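PDB 6JPK: aspartate aminotransferase, cytoplasmic from Schizosaccharomyces pombe 972h-, which catalyses the reversible transfer of an amino group from L-aspartate to 2-oxoglutarate, giving oxaloacetate and L-glutamate, with pyridoxal 5'-phosphate as cofactor. Local coordinates for residues 69-74 with 293-298; 185-190 with 218-223; 248-253 with 265-270; 255-260 with 301-306. The protein carries 1 engineered substitution. All coordinates share one frame; numbering follows the deposited sequence.

Contact 1 of 4, residues 69-74 with 293-298. With PO4 (phosphate ion), chain E.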
# COMPACT_ATOMS: atom_id res chain seq x y z
N GLU A 69 -0.83 -6.75 -14.63
CA GLU A 69 -1.27 -5.42 -15.04
C GLU A 69 -1.93 -4.68 -13.88
O GLU A 69 -2.38 -5.28 -12.90
CB GLU A 69 -2.24 -5.51 -16.23
CG GLU A 69 -1.65 -6.14 -17.49
CD GLU A 69 -0.45 -5.37 -18.03
OE1 GLU A 69 -0.61 -4.17 -18.35
OE2 GLU A 69 0.67 -5.95 -18.12
N TYR A 70 -1.97 -3.34 -14.00
CA TYR A 70 -2.60 -2.51 -12.98
C TYR A 70 -4.05 -2.91 -12.77
O TYR A 70 -4.77 -3.22 -13.72
CB TYR A 70 -2.56 -1.03 -13.40
CG TYR A 70 -1.22 -0.32 -13.31
CD1 TYR A 70 -0.47 -0.33 -12.14
CD2 TYR A 70 -0.72 0.37 -14.42
CE1 TYR A 70 0.77 0.35 -12.07
CE2 TYR A 70 0.50 1.04 -14.36
CZ TYR A 70 1.24 1.03 -13.19
OH TYR A 70 2.44 1.71 -13.18
N LEU A 71 -4.48 -2.87 -11.52
CA LEU A 71 -5.90 -2.93 -11.19
C LEU A 71 -6.54 -1.55 -11.31
O LEU A 71 -5.85 -0.53 -11.27
CB LEU A 71 -6.09 -3.43 -9.76
CG LEU A 71 -5.58 -4.84 -9.49
CD1 LEU A 71 -5.91 -5.23 -8.06
CD2 LEU A 71 -6.18 -5.83 -10.49
N PRO A 72 -7.88 -1.50 -11.44
CA PRO A 72 -8.59 -0.23 -11.23
C PRO A 72 -8.24 0.40 -9.88
O PRO A 72 -7.74 -0.26 -8.96
CB PRO A 72 -10.07 -0.63 -11.29
CG PRO A 72 -10.08 -1.80 -12.20
CD PRO A 72 -8.79 -2.55 -11.94
N ILE A 73 -8.49 1.69 -9.77
CA ILE A 73 -8.06 2.42 -8.58
C ILE A 73 -8.70 1.84 -7.33
O ILE A 73 -8.06 1.73 -6.27
CB ILE A 73 -8.37 3.92 -8.75
CG1 ILE A 73 -7.89 4.70 -7.53
CG2 ILE A 73 -9.86 4.15 -8.96
CD1 ILE A 73 -7.53 6.09 -7.91
N ALA A 74 -9.96 1.43 -7.42
CA ALA A 74 -10.68 0.86 -6.29
C ALA A 74 -10.41 -0.64 -6.12
O ALA A 74 -10.89 -1.24 -5.15
CB ALA A 74 -12.18 1.11 -6.44
N SER A 293 -1.90 4.87 -5.55
CA SER A 293 -2.34 4.82 -6.94
C SER A 293 -3.35 3.69 -7.18
O SER A 293 -4.47 3.94 -7.64
CB SER A 293 -1.13 4.71 -7.88
OG SER A 293 -1.48 5.02 -9.21
N ASN A 294 -2.97 2.45 -6.87
CA ASN A 294 -3.87 1.30 -7.00
C ASN A 294 -3.32 0.16 -6.14
O ASN A 294 -2.13 0.17 -5.78
CB ASN A 294 -4.05 0.87 -8.48
CG ASN A 294 -2.73 0.80 -9.25
OD1 ASN A 294 -1.96 -0.16 -9.13
ND2 ASN A 294 -2.48 1.81 -10.08
N PRO A 295 -4.16 -0.80 -5.76
CA PRO A 295 -3.77 -1.76 -4.71
C PRO A 295 -3.13 -3.02 -5.29
O PRO A 295 -3.27 -3.31 -6.49
CB PRO A 295 -5.11 -2.07 -4.02
CG PRO A 295 -6.11 -1.99 -5.15
CD PRO A 295 -5.61 -0.86 -6.04
N PRO A 296 -2.42 -3.80 -4.46
CA PRO A 296 -1.71 -5.00 -4.95
C PRO A 296 -2.66 -6.13 -5.35
O PRO A 296 -3.56 -6.50 -4.61
CB PRO A 296 -0.84 -5.42 -3.75
CG PRO A 296 -1.55 -4.86 -2.56
CD PRO A 296 -2.17 -3.55 -3.03
N ALA A 297 -2.37 -6.73 -6.51
CA ALA A 297 -3.31 -7.63 -7.17
C ALA A 297 -3.26 -9.05 -6.62
O ALA A 297 -4.30 -9.71 -6.51
CB ALA A 297 -3.01 -7.64 -8.67
N TYR A 298 -2.06 -9.54 -6.26
CA TYR A 298 -1.85 -10.98 -6.07
C TYR A 298 -2.80 -11.57 -5.03
O TYR A 298 -3.48 -12.57 -5.28
CB TYR A 298 -0.40 -11.23 -5.68
CG TYR A 298 -0.09 -12.65 -5.25
CD1 TYR A 298 0.14 -13.65 -6.18
CD2 TYR A 298 0.01 -12.98 -3.90
CE1 TYR A 298 0.45 -14.96 -5.78
CE2 TYR A 298 0.31 -14.27 -3.49
CZ TYR A 298 0.53 -15.25 -4.43
OH TYR A 298 0.83 -16.53 -4.03
P PO4 E . 3.78 3.24 -10.05
O1 PO4 E . 4.05 4.40 -11.00
O2 PO4 E . 5.08 2.56 -9.66
O3 PO4 E . 2.91 2.25 -10.74
O4 PO4 E . 3.11 3.76 -8.78
O HOH W 1 -2.83 -2.50 -9.10
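Residues 70-73 and 293-297 run at 122° to each other and come nearest where CA of Ile-73 lies 4.6 Å from CA of Asn-294. Tyr-70 and Asn-294 cross at about a right angle. The amide OD1 of Asn-294 sits 3.4 Å from CD1 of Tyr-70, and ring and amide planes are 66° apart. In Asn-294 CG stands between the backbone N and the carbonyl carbon (chi1 45°), which puts the amide beside the ring. One water accepts from Leu-71 N and donates to OD1 of Asn-294 and to O of Pro-295. Beside it, CD1 of Leu-71 packs on CB of Ala-297 at 3.8 Å. CG1 of Ile-73 rests 3.5 Å from the carbonyl O of Ser-293. Tyr-70 OH donates to O3 of a phosphate ion at 2.5 Å. A phenylalanine here would probably cost the ion the one hydrogen bond that Tyr-70 gives it. Ser-107, Gly-108, Thr-109, Ser-252 and Arg-263 of the second subunit hold the same ion. A phosphate cup completed by a tyrosine across the dimer is consistent with the cofactor phosphate site of this aminotransferase family.

Contact 2 of 4, residues 185-190 with 218-223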
# COMPACT_ATOMS: atom_id res chain seq x y z
N LEU A 185 -15.32 0.28 16.55
CA LEU A 185 -15.79 -0.94 17.20
C LEU A 185 -15.12 -2.16 16.59
O LEU A 185 -14.93 -2.23 15.37
CB LEU A 185 -17.31 -1.08 17.05
CG LEU A 185 -18.13 0.13 17.54
CD1 LEU A 185 -19.61 -0.06 17.25
CD2 LEU A 185 -17.89 0.37 19.04
N HIS A 186 -14.76 -3.12 17.44
CA HIS A 186 -14.22 -4.40 17.00
C HIS A 186 -15.40 -5.34 16.74
O HIS A 186 -16.18 -5.61 17.66
CB HIS A 186 -13.29 -5.01 18.05
CG HIS A 186 -12.11 -4.15 18.41
ND1 HIS A 186 -10.81 -4.61 18.31
CD2 HIS A 186 -12.03 -2.89 18.89
CE1 HIS A 186 -9.98 -3.65 18.70
NE2 HIS A 186 -10.69 -2.60 19.05
N ALA A 187 -15.51 -5.86 15.51
CA ALA A 187 -16.68 -6.68 15.16
C ALA A 187 -16.69 -8.00 15.92
O ALA A 187 -17.76 -8.48 16.31
CB ALA A 187 -16.71 -6.94 13.66
N CYS A 188 -15.53 -8.63 16.09
CA CYS A 188 -15.40 -9.85 16.90
C CYS A 188 -13.92 -10.09 17.19
O CYS A 188 -13.04 -9.53 16.52
CB CYS A 188 -16.00 -11.08 16.21
SG CYS A 188 -15.12 -11.60 14.71
N ALA A 189 -13.66 -10.95 18.17
CA ALA A 189 -12.29 -11.28 18.56
C ALA A 189 -11.50 -10.00 18.83
O ALA A 189 -10.58 -9.63 18.10
CB ALA A 189 -11.60 -12.14 17.50
N HIS A 190 -11.93 -9.33 19.89
CA HIS A 190 -11.32 -8.06 20.27
C HIS A 190 -9.82 -8.22 20.44
O HIS A 190 -9.34 -9.15 21.09
CB HIS A 190 -11.95 -7.54 21.56
CG HIS A 190 -11.37 -6.24 22.01
ND1 HIS A 190 -10.31 -6.15 22.90
CD2 HIS A 190 -11.68 -4.96 21.67
CE1 HIS A 190 -10.01 -4.88 23.09
NE2 HIS A 190 -10.83 -4.14 22.37
N PHE A 218 -16.73 -0.07 12.02
CA PHE A 218 -16.40 -1.43 12.44
C PHE A 218 -15.04 -1.83 11.88
O PHE A 218 -14.78 -1.64 10.69
CB PHE A 218 -17.43 -2.45 11.97
CG PHE A 218 -18.71 -2.44 12.75
CD1 PHE A 218 -18.77 -3.03 14.00
CD2 PHE A 218 -19.87 -1.89 12.21
CE1 PHE A 218 -19.97 -3.05 14.72
CE2 PHE A 218 -21.07 -1.91 12.92
CZ PHE A 218 -21.11 -2.48 14.18
N ASP A 219 -14.20 -2.40 12.73
CA ASP A 219 -12.98 -3.07 12.29
C ASP A 219 -13.24 -4.58 12.37
O ASP A 219 -13.56 -5.10 13.44
CB ASP A 219 -11.80 -2.67 13.18
CG ASP A 219 -10.45 -2.99 12.54
OD1 ASP A 219 -10.30 -4.07 11.92
OD2 ASP A 219 -9.53 -2.15 12.66
N ILE A 220 -13.15 -5.27 11.24
CA ILE A 220 -13.39 -6.72 11.20
C ILE A 220 -12.16 -7.38 10.58
O ILE A 220 -12.06 -7.56 9.36
CB ILE A 220 -14.69 -7.09 10.48
CG1 ILE A 220 -14.92 -8.60 10.54
CG2 ILE A 220 -14.77 -6.55 9.05
CD1 ILE A 220 -16.39 -8.99 10.43
N ALA A 221 -11.21 -7.76 11.43
CA ALA A 221 -9.97 -8.39 11.00
C ALA A 221 -9.97 -9.90 11.16
O ALA A 221 -9.02 -10.55 10.70
CB ALA A 221 -8.80 -7.79 11.78
N TYR A 222 -10.98 -10.50 11.81
CA TYR A 222 -10.91 -11.93 12.12
C TYR A 222 -12.18 -12.68 11.75
O TYR A 222 -12.51 -13.69 12.39
CB TYR A 222 -10.58 -12.14 13.61
CG TYR A 222 -9.40 -11.33 14.06
CD1 TYR A 222 -8.11 -11.73 13.74
CD2 TYR A 222 -9.57 -10.15 14.78
CE1 TYR A 222 -7.02 -10.98 14.13
CE2 TYR A 222 -8.47 -9.40 15.19
CZ TYR A 222 -7.20 -9.82 14.85
OH TYR A 222 -6.10 -9.09 15.23
N GLN A 223 -12.90 -12.26 10.71
CA GLN A 223 -14.13 -12.95 10.36
C GLN A 223 -13.84 -14.39 9.94
O GLN A 223 -13.02 -14.63 9.04
CB GLN A 223 -14.89 -12.23 9.24
CG GLN A 223 -16.25 -12.89 8.97
CD GLN A 223 -16.94 -12.43 7.69
OE1 GLN A 223 -16.32 -11.81 6.82
NE2 GLN A 223 -18.22 -12.76 7.55
O HOH W 2 -13.11 -9.45 13.70
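Leu-185 and Phe-218 pair across neighbouring parallel strands of a beta-alpha-beta unit, strand 182-186, helix 199-211 and strand 215-220, in the central sheet. Their side chains lie on the same face and cross at a slant. CB of Leu-185 meets CD1 of Phe-218 at 3.9 Å, and CD1 of Leu-185 reaches CE1 of the ring. Phe-218 CG is anti to its carbonyl carbon (chi1 -76°), which leaves the ring alongside the leucine. Leu-237 of helix 235-241 also packs on Phe-218. With an alanine here, the side chain of Leu-185 would probably lose its cover and a gap is likely to open on that face. His-186 and Asp-219 occupy the other face, where NE2 of His-186 bonds to Thr-137 and OD2 of Asp-219 to His-141 and Asn-112. The backbones are joined by two nearly straight bonds. Asp-219 N donates to Leu-185 O at 2.7 Å, and Ala-187 N to Asp-219 O at 2.9 Å. Just past strand 182-186, CB of Ala-187 packs on CB of Ile-220 at 3.8 Å. CB of Ala-189 touches CD2 of Tyr-222, whose ring has Cys-188 O at its edge. Tyr-222 lies next to Asn-191, a probable L-aspartate site, and to Lys-255, the probable cofactor lysine. Here a water bridges the diverging chains, donating to Cys-188 O at 2.8 Å and accepting from Tyr-222 N at 3.0 Å.

Contact 3 of 4, residues 248-253 with 265-270. With PO4 (phosphate ion), chain C.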
# COMPACT_ATOMS: atom_id res chain seq x y z
N PHE A 248 -19.20 2.62 8.33
CA PHE A 248 -17.98 2.17 7.66
C PHE A 248 -17.52 0.82 8.19
O PHE A 248 -17.74 0.49 9.36
CB PHE A 248 -16.82 3.16 7.85
CG PHE A 248 -17.07 4.50 7.22
CD1 PHE A 248 -17.87 5.44 7.86
CD2 PHE A 248 -16.48 4.84 6.00
CE1 PHE A 248 -18.09 6.69 7.30
CE2 PHE A 248 -16.68 6.09 5.44
CZ PHE A 248 -17.50 7.01 6.08
N VAL A 249 -16.86 0.06 7.33
CA VAL A 249 -16.28 -1.23 7.70
C VAL A 249 -14.87 -1.32 7.13
O VAL A 249 -14.66 -1.07 5.94
CB VAL A 249 -17.13 -2.42 7.19
CG1 VAL A 249 -16.51 -3.74 7.66
CG2 VAL A 249 -18.59 -2.30 7.63
N CYS A 250 -13.91 -1.70 7.98
CA CYS A 250 -12.54 -1.96 7.55
C CYS A 250 -12.25 -3.45 7.71
O CYS A 250 -12.27 -3.97 8.83
CB CYS A 250 -11.54 -1.13 8.35
SG CYS A 250 -11.91 0.64 8.33
N GLN A 251 -11.95 -4.12 6.60
CA GLN A 251 -11.93 -5.58 6.52
C GLN A 251 -10.54 -6.04 6.12
O GLN A 251 -9.95 -5.50 5.19
CB GLN A 251 -12.97 -6.06 5.51
CG GLN A 251 -12.96 -7.54 5.17
CD GLN A 251 -13.93 -7.84 4.03
OE1 GLN A 251 -14.11 -7.00 3.14
NE2 GLN A 251 -14.59 -8.99 4.08
N SER A 252 -10.02 -7.04 6.83
CA SER A 252 -8.73 -7.63 6.52
C SER A 252 -8.89 -9.11 6.23
O SER A 252 -9.66 -9.80 6.91
CB SER A 252 -7.74 -7.44 7.69
OG SER A 252 -6.55 -8.17 7.49
N PHE A 253 -8.15 -9.60 5.24
CA PHE A 253 -8.03 -11.03 4.99
C PHE A 253 -6.69 -11.58 5.44
O PHE A 253 -6.33 -12.71 5.10
CB PHE A 253 -8.27 -11.35 3.51
CG PHE A 253 -9.68 -11.08 3.07
CD1 PHE A 253 -10.07 -9.81 2.65
CD2 PHE A 253 -10.63 -12.08 3.10
CE1 PHE A 253 -11.37 -9.55 2.25
CE2 PHE A 253 -11.93 -11.83 2.71
CZ PHE A 253 -12.30 -10.56 2.29
N GLY A 265 -7.08 -6.46 1.77
CA GLY A 265 -8.13 -5.91 2.61
C GLY A 265 -9.08 -5.08 1.78
O GLY A 265 -8.90 -4.90 0.57
N CYS A 266 -10.11 -4.57 2.45
CA CYS A 266 -11.11 -3.77 1.76
C CYS A 266 -11.75 -2.80 2.75
O CYS A 266 -12.05 -3.19 3.89
CB CYS A 266 -12.18 -4.66 1.12
SG CYS A 266 -13.07 -3.85 -0.21
N MET A 267 -11.94 -1.55 2.34
CA MET A 267 -12.73 -0.60 3.11
C MET A 267 -14.11 -0.49 2.47
O MET A 267 -14.23 -0.45 1.24
CB MET A 267 -12.08 0.79 3.16
CG MET A 267 -12.66 1.73 4.23
SD MET A 267 -13.25 3.34 3.61
CE MET A 267 -14.78 2.90 2.82
N HIS A 268 -15.15 -0.45 3.30
CA HIS A 268 -16.52 -0.34 2.81
C HIS A 268 -17.23 0.81 3.51
O HIS A 268 -17.12 0.97 4.73
CB HIS A 268 -17.34 -1.62 3.06
CG HIS A 268 -16.67 -2.88 2.60
ND1 HIS A 268 -16.85 -3.39 1.33
CD2 HIS A 268 -15.83 -3.72 3.24
CE1 HIS A 268 -16.13 -4.50 1.21
NE2 HIS A 268 -15.51 -4.72 2.35
N TYR A 269 -17.95 1.61 2.72
CA TYR A 269 -18.94 2.55 3.23
C TYR A 269 -20.31 2.04 2.83
O TYR A 269 -20.57 1.82 1.63
CB TYR A 269 -18.70 3.96 2.68
CG TYR A 269 -19.84 4.94 2.95
CD1 TYR A 269 -20.10 5.41 4.24
CD2 TYR A 269 -20.64 5.40 1.92
CE1 TYR A 269 -21.13 6.31 4.48
CE2 TYR A 269 -21.68 6.29 2.14
CZ TYR A 269 -21.92 6.75 3.43
OH TYR A 269 -22.95 7.65 3.66
N VAL A 270 -21.16 1.82 3.82
CA VAL A 270 -22.50 1.27 3.60
C VAL A 270 -23.45 2.45 3.57
O VAL A 270 -23.89 2.94 4.62
CB VAL A 270 -22.88 0.26 4.69
CG1 VAL A 270 -24.26 -0.34 4.39
CG2 VAL A 270 -21.82 -0.84 4.81
P PO4 C . -3.53 -5.86 8.61
O1 PO4 C . -3.10 -4.46 8.23
O2 PO4 C . -4.65 -6.36 7.72
O3 PO4 C . -2.32 -6.76 8.48
O4 PO4 C . -4.03 -5.93 10.03
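Phe-248 to Ser-252 pair with Tyr-269 to Gly-265 in an antiparallel beta hairpin near one side of the central sheet. The strand axes come within 4.7 Å. Backbone bonds join the hydrogen-bonded pairs Val-249 with His-268 and Gln-251 with Cys-266, each in both directions. On the face of these four residues, one side-chain bond joins the strands. NE2 of His-268 donates to OE1 of Gln-251 at 2.8 Å with an angle of 167° at the hydrogen. The acceptor lies in the imidazole plane, while the donor is tilted from the plane of the amide. ND1 of His-268 bonds to Ser-102 and NE2 of Gln-251 to Ala-83 O, so the imidazole is held at both nitrogens and the amide at both ends. On the face of Phe-248, Cys-250, Met-267 and Tyr-269 the contact is apolar. CD1 of Tyr-269 lies over a face of the Phe-248 ring, toward its rim, 3.6 Å from CZ of Phe-248. The two ring planes are 45° apart. At the edge of that ring, CE of Met-267 is 4.1 Å from CD2 of Phe-248. Near Lys-255, a phosphate ion is shared by Ser-107, Gly-108, Thr-109, Arg-263 and Tyr-70 of the second subunit. Ser-252 OG donates to its O2 at 2.6 Å.

Contact 4 of 4, residues 255-260 with 301-306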
# COMPACT_ATOMS: atom_id res chain seq x y z
N LYS A 255 -5.54 -12.57 8.42
CA LYS A 255 -5.60 -13.76 9.26
C LYS A 255 -6.56 -14.83 8.72
O LYS A 255 -6.22 -16.02 8.74
CB LYS A 255 -5.98 -13.38 10.69
CG LYS A 255 -5.30 -12.08 11.22
CD LYS A 255 -4.02 -12.35 11.97
CE LYS A 255 -3.60 -11.16 12.86
NZ LYS A 255 -3.08 -9.94 12.15
N ASN A 256 -7.75 -14.45 8.24
CA ASN A 256 -8.69 -15.52 7.87
C ASN A 256 -8.30 -16.23 6.58
O ASN A 256 -8.71 -17.38 6.36
CB ASN A 256 -10.14 -15.00 7.82
CG ASN A 256 -10.37 -13.93 6.77
OD1 ASN A 256 -9.48 -13.59 5.99
ND2 ASN A 256 -11.60 -13.41 6.74
N MET A 257 -7.47 -15.62 5.73
CA MET A 257 -6.90 -16.34 4.60
C MET A 257 -5.39 -16.50 4.71
O MET A 257 -4.76 -17.02 3.77
CB MET A 257 -7.27 -15.67 3.29
CG MET A 257 -8.75 -15.78 2.94
SD MET A 257 -9.05 -15.12 1.30
CE MET A 257 -10.83 -15.47 1.14
N GLY A 258 -4.79 -16.07 5.82
CA GLY A 258 -3.35 -16.20 5.98
C GLY A 258 -2.57 -15.41 4.96
O GLY A 258 -1.44 -15.78 4.64
N LEU A 259 -3.14 -14.33 4.43
CA LEU A 259 -2.50 -13.56 3.37
C LEU A 259 -1.60 -12.44 3.90
O LEU A 259 -1.01 -11.72 3.09
CB LEU A 259 -3.57 -12.98 2.43
CG LEU A 259 -4.24 -14.00 1.50
CD1 LEU A 259 -5.42 -13.38 0.75
CD2 LEU A 259 -3.22 -14.54 0.51
N TYR A 260 -1.52 -12.27 5.23
CA TYR A 260 -0.65 -11.33 5.95
C TYR A 260 0.13 -10.36 5.08
O TYR A 260 -0.30 -9.21 4.86
CB TYR A 260 0.33 -12.10 6.84
CG TYR A 260 -0.37 -12.99 7.86
CD1 TYR A 260 -0.99 -12.44 8.98
CD2 TYR A 260 -0.45 -14.37 7.68
CE1 TYR A 260 -1.65 -13.24 9.91
CE2 TYR A 260 -1.11 -15.18 8.60
CZ TYR A 260 -1.69 -14.61 9.71
OH TYR A 260 -2.36 -15.40 10.62
N ARG A 301 -6.58 -11.51 -6.21
CA ARG A 301 -6.96 -12.57 -7.13
C ARG A 301 -7.22 -13.87 -6.38
O ARG A 301 -8.17 -14.59 -6.68
CB ARG A 301 -5.88 -12.77 -8.20
CG ARG A 301 -5.75 -11.63 -9.20
CD ARG A 301 -4.70 -11.94 -10.30
NE ARG A 301 -3.40 -12.25 -9.71
CZ ARG A 301 -2.30 -11.50 -9.83
NH1 ARG A 301 -2.30 -10.37 -10.54
NH2 ARG A 301 -1.18 -11.90 -9.23
N ILE A 302 -6.40 -14.16 -5.37
CA ILE A 302 -6.55 -15.41 -4.62
C ILE A 302 -7.85 -15.39 -3.85
O ILE A 302 -8.64 -16.34 -3.91
CB ILE A 302 -5.34 -15.61 -3.69
CG1 ILE A 302 -4.11 -16.01 -4.50
CG2 ILE A 302 -5.64 -16.67 -2.62
CD1 ILE A 302 -2.82 -16.02 -3.66
N ALA A 303 -8.11 -14.29 -3.13
CA ALA A 303 -9.32 -14.16 -2.33
C ALA A 303 -10.56 -14.20 -3.20
O ALA A 303 -11.55 -14.87 -2.86
CB ALA A 303 -9.26 -12.86 -1.51
N ALA A 304 -10.53 -13.51 -4.35
CA ALA A 304 -11.68 -13.55 -5.24
C ALA A 304 -11.90 -14.96 -5.76
O ALA A 304 -13.05 -15.39 -5.91
CB ALA A 304 -11.49 -12.58 -6.41
N GLU A 305 -10.82 -15.71 -6.01
CA GLU A 305 -10.99 -17.07 -6.52
C GLU A 305 -11.72 -17.93 -5.50
O GLU A 305 -12.69 -18.63 -5.83
CB GLU A 305 -9.63 -17.67 -6.88
CG GLU A 305 -9.73 -18.88 -7.76
CD GLU A 305 -10.28 -18.55 -9.16
OE1 GLU A 305 -10.14 -17.39 -9.63
OE2 GLU A 305 -10.86 -19.46 -9.78
N ILE A 306 -11.29 -17.87 -4.24
CA ILE A 306 -11.96 -18.60 -3.17
C ILE A 306 -13.42 -18.17 -3.04
O ILE A 306 -14.34 -18.99 -3.05
CB ILE A 306 -11.21 -18.41 -1.84
CG1 ILE A 306 -9.84 -19.10 -1.90
CG2 ILE A 306 -12.04 -18.92 -0.68
CD1 ILE A 306 -9.02 -18.93 -0.60
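Met-257 lays its sulfur over the methyl of Ala-303, with SD 3.6 Å from CB. The chain is extended beyond CG (chi2 -174°, chi3 177°), and this carries the end of the side chain out to the helix. Its terminal methyl CE passes beside the backbone at Ala-303 and comes 4.1 Å from CG2 of Ile-306. Leu-259 enters from the same loop. Its CD2 stands 4.4 Å from CD1 of Ile-302, and its CD1 lies 4.5 Å from CB of Ala-303. Ala-303 thus chiefly receives Met-257, and Leu-259 just reaches it. It is flanked by Ile-302, the residue before, and Ile-306, about one turn later. Trp-316 of helix 310-340 packs against both Met-257 and Ile-306, and Phe-79 of helix 77-87 against Ala-303. Lys-255, by similarity the residue that carries pyridoxal phosphate, starts this loop. Its NZ has a weak hydrogen bond to Tyr-70 OH of the second subunit. The loop therefore meets the helix through apolar groups alone. Such a contact depends on shape and burial rather than on bond direction, and ties the loop between strands 247-252 and 264-270 to helix 297-308.

From the N terminus, 69-74 comes first and waits for 293-298, so contact 1 closes a long loop that contains contacts 2 and 3 whole. Contact 2 opens at 185-190 and closes at 218-223, before contact 3 begins. Contact 3 starts at 248-253 and closes at 265-270. Contact 4 leaves from 255-260, inside that hairpin, and ends at 301-306, so it crosses both contact 3 and contact 1. Contacts 2 and 3 share the central sheet, where strands 215-220 and 247-252 are neighbours. A probable hydrogen bond from Asn-256 ND2 to Gln-223 O joins contacts 2 and 4. Contacts 1 and 4 both use helix 297-308 and both touch the second subunit.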